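Local coordinates for aminotransferase, class III (Thermomicrobium roseum, PDB 6IO1), which appears to act as a thermostable (S)-enantioselective omega-transaminase, transferring amino groups with the help of pyridoxal 5'-phosphate, at residues V63-G68 and L338-A343; G42-D47 and R432-V437. All blocks are in the same frame, centred on the assembly; numbering follows the deposited sequence.

Overall arrangement
Both contacts lie on the same side of the chain's centre, about 17 Å (contact 1) and 21 Å (contact 2) from it, their own centres about 16 Å apart. In sequence, contact 1 falls wholly within the span that contact 2 closes. They are joined directly: His67 N and Gly42 O are 3.0 Å apart, probably a hydrogen bond, and the His67 ring also packs on Val45. Neither supplies a residue to the pocket of the pyridoxamine phosphate cofactor; contact 1 has an indirect tie, since Ile65 N is hydrogen-bonded to Ser293 OG, four residues after the pocket residue Lys289. Contact 2 joins strand 44-47, in a seven-stranded mixed sheet, to the C-terminal helix 432-450.

Contact 1: residues V63-G68 and L338-A343; sequences VNIGHG and LDILLA
Ile65 takes the less common rotamer with CG1 between the backbone N and the carbonyl carbon (chi1 72°), which sends its two branches to different neighbours on helix 328-344. The ethyl arm runs out extended, and Ile65 CD1 meets Ile340 CD1 at 4.0 Å, the two side chains crossing at about a right angle. On the other branch, Ile65 CG2 rests 4.0 Å from Leu341 CD1. Leu341 does not aim at the loop from its CB; swinging CG opposite the backbone N (chi1 -164°) carries CD1 across. A beta-branched residue suits position 65 because it offers two apolar ends at once, and consecutive helix residues can receive them.

Leu72 of helix 70-82 and Leu346 of helix 346-361 also pack on Ile65, so the contact belongs to a buried apolar cluster joining the loop after helix 58-61 to three helices. Elsewhere on the same loop, Val63 and His67 pack on Phe85 of the second subunit, which places the loop beside the dimer interface. With methyl groups alone meeting across it, the contact depends on burial and complementary shape, without the directionality of polar bonds.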
loop_
_atom_site.group_PDB
_atom_site.type_symbol
_atom_site.label_atom_id
_atom_site.label_comp_id
_atom_site.label_asym_id
_atom_site.label_seq_id
_atom_site.Cartn_x
_atom_site.Cartn_y
_atom_site.Cartn_z
ATOM N N VAL B 63 15.445 4.535 -6.725
ATOM C CA VAL B 63 15.612 5.336 -7.937
ATOM C C VAL B 63 16.751 4.746 -8.760
ATOM O O VAL B 63 17.844 5.319 -8.841
ATOM C CB VAL B 63 15.853 6.822 -7.610
ATOM C CG1 VAL B 63 15.782 7.661 -8.879
ATOM C CG2 VAL B 63 14.826 7.313 -6.606
ATOM N N ASN B 64 16.497 3.584 -9.368
ATOM C CA ASN B 64 17.567 2.807 -9.987
ATOM C C ASN B 64 18.130 3.480 -11.235
ATOM O O ASN B 64 19.352 3.517 -11.421
ATOM C CB ASN B 64 17.061 1.400 -10.301
ATOM C CG ASN B 64 16.854 0.569 -9.050
ATOM O OD1 ASN B 64 16.867 1.093 -7.936
ATOM N ND2 ASN B 64 16.664 -0.734 -9.226
ATOM N N ILE B 65 17.269 4.012 -12.112
ATOM C CA ILE B 65 17.758 4.624 -13.347
ATOM C C ILE B 65 18.072 6.105 -13.182
ATOM O O ILE B 65 18.443 6.762 -14.165
ATOM C CB ILE B 65 16.769 4.438 -14.517
ATOM C CG1 ILE B 65 15.532 5.322 -14.337
ATOM C CG2 ILE B 65 16.386 2.974 -14.668
ATOM C CD1 ILE B 65 14.638 5.363 -15.560
ATOM N N GLY B 66 17.941 6.651 -11.977
ATOM C CA GLY B 66 18.284 8.033 -11.723
ATOM C C GLY B 66 17.114 8.982 -11.910
ATOM O O GLY B 66 16.055 8.635 -12.436
ATOM N N HIS B 67 17.325 10.215 -11.460
ATOM C CA HIS B 67 16.300 11.242 -11.544
ATOM C C HIS B 67 16.291 11.886 -12.930
ATOM O O HIS B 67 17.258 11.802 -13.694
ATOM C CB HIS B 67 16.524 12.325 -10.486
ATOM C CG HIS B 67 16.563 11.813 -9.079
ATOM N ND1 HIS B 67 15.431 11.424 -8.395
ATOM C CD2 HIS B 67 17.596 11.650 -8.219
ATOM C CE1 HIS B 67 15.767 11.034 -7.179
ATOM N NE2 HIS B 67 17.074 11.160 -7.046
ATOM N N GLY B 68 15.174 12.538 -13.246
ATOM C CA GLY B 68 15.083 13.383 -14.421
ATOM C C GLY B 68 14.891 12.694 -15.752
ATOM O O GLY B 68 15.214 13.283 -16.787
ATOM N N LEU B 338 11.618 -0.328 -17.521
ATOM C CA LEU B 338 12.239 -1.585 -17.922
ATOM C C LEU B 338 12.930 -1.447 -19.270
ATOM O O LEU B 338 14.001 -2.025 -19.484
ATOM C CB LEU B 338 11.193 -2.697 -17.962
ATOM C CG LEU B 338 10.735 -3.214 -16.598
ATOM C CD1 LEU B 338 9.745 -4.357 -16.757
ATOM C CD2 LEU B 338 11.931 -3.644 -15.767
ATOM N N ASP B 339 12.332 -0.684 -20.192
ATOM C CA ASP B 339 12.995 -0.419 -21.464
ATOM C C ASP B 339 14.367 0.194 -21.231
ATOM O O ASP B 339 15.376 -0.270 -21.779
ATOM C CB ASP B 339 12.148 0.524 -22.322
ATOM C CG ASP B 339 10.869 -0.113 -22.815
ATOM O OD1 ASP B 339 10.753 -1.353 -22.743
ATOM O OD2 ASP B 339 9.980 0.629 -23.279
ATOM N N ILE B 340 14.423 1.220 -20.382
ATOM C CA ILE B 340 15.689 1.900 -20.124
ATOM C C ILE B 340 16.660 0.983 -19.382
ATOM O O ILE B 340 17.852 0.924 -19.710
ATOM C CB ILE B 340 15.445 3.212 -19.359
ATOM C CG1 ILE B 340 14.639 4.178 -20.228
ATOM C CG2 ILE B 340 16.765 3.843 -18.942
ATOM C CD1 ILE B 340 14.307 5.484 -19.550
ATOM N N LEU B 341 16.169 0.259 -18.374
ATOM C CA LEU B 341 17.031 -0.601 -17.567
ATOM C C LEU B 341 17.663 -1.704 -18.409
ATOM O O LEU B 341 18.866 -1.971 -18.302
ATOM C CB LEU B 341 16.224 -1.197 -16.411
ATOM C CG LEU B 341 16.968 -1.828 -15.230
ATOM C CD1 LEU B 341 17.671 -0.767 -14.402
ATOM C CD2 LEU B 341 16.005 -2.628 -14.365
ATOM N N LEU B 342 16.863 -2.365 -19.249
ATOM C CA LEU B 342 17.388 -3.426 -20.102
ATOM C C LEU B 342 18.299 -2.870 -21.188
ATOM O O LEU B 342 19.374 -3.422 -21.450
ATOM C CB LEU B 342 16.235 -4.220 -20.718
ATOM C CG LEU B 342 15.298 -4.935 -19.742
ATOM C CD1 LEU B 342 14.118 -5.545 -20.482
ATOM C CD2 LEU B 342 16.044 -5.996 -18.948
ATOM N N ALA B 343 17.881 -1.781 -21.845
ATOM C CA ALA B 343 18.676 -1.232 -22.940
ATOM C C ALA B 343 20.042 -0.767 -22.453
ATOM O O ALA B 343 21.060 -1.006 -23.113
ATOM C CB ALA B 343 17.924 -0.081 -23.610
#

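Contact 2: residues G42-D47 and R432-V437; sequences GVWVWD and RAECDV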
loop_
_atom_site.group_PDB
_atom_site.type_symbol
_atom_site.label_atom_id
_atom_site.label_comp_id
_atom_site.label_asym_id
_atom_site.label_seq_id
_atom_site.Cartn_x
_atom_site.Cartn_y
_atom_site.Cartn_z
ATOM N N GLY B 42 19.908 12.653 -12.542
ATOM C CA GLY B 42 20.898 11.604 -12.353
ATOM C C GLY B 42 20.972 11.201 -10.893
ATOM O O GLY B 42 19.967 10.834 -10.273
ATOM N N VAL B 43 22.176 11.274 -10.326
ATOM C CA VAL B 43 22.404 10.919 -8.931
ATOM C C VAL B 43 22.355 12.143 -8.022
ATOM O O VAL B 43 22.652 12.037 -6.828
ATOM C CB VAL B 43 23.735 10.171 -8.761
ATOM C CG1 VAL B 43 23.825 9.007 -9.737
ATOM C CG2 VAL B 43 24.908 11.126 -8.949
ATOM N N TRP B 44 21.979 13.298 -8.561
ATOM C CA TRP B 44 22.042 14.565 -7.847
ATOM C C TRP B 44 20.647 15.046 -7.477
ATOM O O TRP B 44 19.693 14.860 -8.238
ATOM C CB TRP B 44 22.742 15.631 -8.694
ATOM C CG TRP B 44 24.107 15.229 -9.136
ATOM C CD1 TRP B 44 24.480 14.824 -10.384
ATOM C CD2 TRP B 44 25.287 15.187 -8.330
ATOM N NE1 TRP B 44 25.823 14.535 -10.404
ATOM C CE2 TRP B 44 26.341 14.749 -9.155
ATOM C CE3 TRP B 44 25.556 15.478 -6.989
ATOM C CZ2 TRP B 44 27.643 14.596 -8.683
ATOM C CZ3 TRP B 44 26.846 15.325 -6.523
ATOM C CH2 TRP B 44 27.874 14.888 -7.367
ATOM N N VAL B 45 20.549 15.680 -6.308
ATOM C CA VAL B 45 19.332 16.337 -5.854
ATOM C C VAL B 45 19.721 17.694 -5.286
ATOM O O VAL B 45 20.874 17.938 -4.932
ATOM C CB VAL B 45 18.560 15.512 -4.798
ATOM C CG1 VAL B 45 17.979 14.250 -5.422
ATOM C CG2 VAL B 45 19.467 15.167 -3.627
ATOM N N TRP B 46 18.755 18.602 -5.250
ATOM C CA TRP B 46 18.976 19.940 -4.717
ATOM C C TRP B 46 17.921 20.248 -3.665
ATOM O O TRP B 46 16.750 19.895 -3.832
ATOM C CB TRP B 46 18.942 20.998 -5.826
ATOM C CG TRP B 46 20.147 20.971 -6.719
ATOM C CD1 TRP B 46 21.250 21.770 -6.632
ATOM C CD2 TRP B 46 20.368 20.103 -7.837
ATOM N NE1 TRP B 46 22.145 21.453 -7.628
ATOM C CE2 TRP B 46 21.626 20.432 -8.380
ATOM C CE3 TRP B 46 19.624 19.080 -8.432
ATOM C CZ2 TRP B 46 22.157 19.774 -9.488
ATOM C CZ3 TRP B 46 20.152 18.427 -9.532
ATOM C CH2 TRP B 46 21.406 18.777 -10.049
ATOM N N ASP B 47 18.334 20.906 -2.584
ATOM C CA ASP B 47 17.380 21.259 -1.546
ATOM C C ASP B 47 16.742 22.614 -1.853
ATOM O O ASP B 47 17.053 23.267 -2.853
ATOM C CB ASP B 47 18.036 21.216 -0.159
ATOM C CG ASP B 47 19.082 22.306 0.063
ATOM O OD1 ASP B 47 19.197 23.251 -0.744
ATOM O OD2 ASP B 47 19.799 22.213 1.082
ATOM N N ARG B 432 32.127 6.637 -12.084
ATOM C CA ARG B 432 33.391 6.627 -11.298
ATOM C C ARG B 432 33.584 7.957 -10.551
ATOM O O ARG B 432 33.958 7.895 -9.363
ATOM C CB ARG B 432 34.579 6.351 -12.225
ATOM C CG ARG B 432 35.901 6.156 -11.496
ATOM C CD ARG B 432 37.038 5.813 -12.442
ATOM N NE ARG B 432 38.291 5.571 -11.740
ATOM C CZ ARG B 432 38.688 4.382 -11.301
ATOM N NH1 ARG B 432 37.927 3.318 -11.489
ATOM N NH2 ARG B 432 39.844 4.262 -10.674
ATOM N N ALA B 433 33.310 9.110 -11.185
ATOM C CA ALA B 433 33.539 10.369 -10.500
ATOM C C ALA B 433 32.526 10.570 -9.391
ATOM O O ALA B 433 32.878 10.999 -8.285
ATOM C CB ALA B 433 33.498 11.517 -11.507
ATOM N N GLU B 434 31.269 10.229 -9.655
ATOM C CA GLU B 434 30.251 10.308 -8.617
ATOM C C GLU B 434 30.534 9.322 -7.485
ATOM O O GLU B 434 30.286 9.624 -6.310
ATOM C CB GLU B 434 28.880 10.071 -9.243
ATOM C CG GLU B 434 28.589 11.074 -10.357
ATOM C CD GLU B 434 27.486 10.632 -11.296
ATOM O OE1 GLU B 434 27.187 9.422 -11.340
ATOM O OE2 GLU B 434 26.921 11.501 -11.993
ATOM N N CYS B 435 31.075 8.143 -7.815
ATOM C CA CYS B 435 31.480 7.206 -6.772
ATOM C C CYS B 435 32.559 7.809 -5.884
ATOM O O CYS B 435 32.532 7.634 -4.663
ATOM C CB CYS B 435 31.971 5.893 -7.384
ATOM S SG CYS B 435 30.666 4.761 -7.907
ATOM N N ASP B 436 33.525 8.513 -6.482
ATOM C CA ASP B 436 34.568 9.164 -5.694
ATOM C C ASP B 436 33.985 10.254 -4.808
ATOM O O ASP B 436 34.414 10.431 -3.658
ATOM C CB ASP B 436 35.629 9.767 -6.610
ATOM C CG ASP B 436 36.507 8.726 -7.243
ATOM O OD1 ASP B 436 36.534 7.584 -6.738
ATOM O OD2 ASP B 436 37.188 9.048 -8.239
ATOM N N VAL B 437 33.020 11.007 -5.337
ATOM C CA VAL B 437 32.348 12.022 -4.533
ATOM C C VAL B 437 31.704 11.374 -3.316
ATOM O O VAL B 437 31.902 11.810 -2.174
ATOM C CB VAL B 437 31.313 12.782 -5.383
ATOM C CG1 VAL B 437 30.457 13.676 -4.503
ATOM C CG2 VAL B 437 32.012 13.582 -6.470
HETATM O O HOH W 1 24.291 11.631 -12.535
HETATM O O HOH W 2 27.288 14.482 -13.088
#
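Val43 and Glu434 meet in van der Waals contact, a methyl against a carboxylate: CG2 of Val43 lies 3.5 Å from CD of Glu434. The same methyl sits over one face of the Trp44 ring, offset toward its rim. The aliphatic part of Glu434 touches that ring too, Glu434 CG lying 4.0 Å from Trp44 CZ2, so glutamate serves both as a hydrocarbon spacer and as an acceptor. The purely apolar contact is farther along the helix, where Val437 CG1, opposite its backbone N (chi1 171°), reaches the ring edge near its plane, 4.0 Å from Trp44 CH2. Valine suits both places, offering compact methyls to carboxylate and ring edge.

The segments belong to a class-III aminotransferase fold: strand 44-47 pairs with strands 35-41 and 52-55 in a mixed sheet, and the helix beginning at Arg432 is the chain's last.

Polar linkage runs through two waters that both donate to Glu434 OE2. One, 2.7 Å from Glu434 OE2, accepts from Val43 N at 3.1 Å; the other, 3.2 Å from Glu434 OE2, accepts from Trp44 NE1 at 3.1 Å. Tryptophan thus brings a broad apolar ring and an N-H for water. The carboxylate plane is turned 80° from the ring.

Two further polar contacts lie beyond the segments: Glu434 OE1 accepts from Ser431 N, just before the helix, and Arg52 makes a cation-pi contact with Trp44.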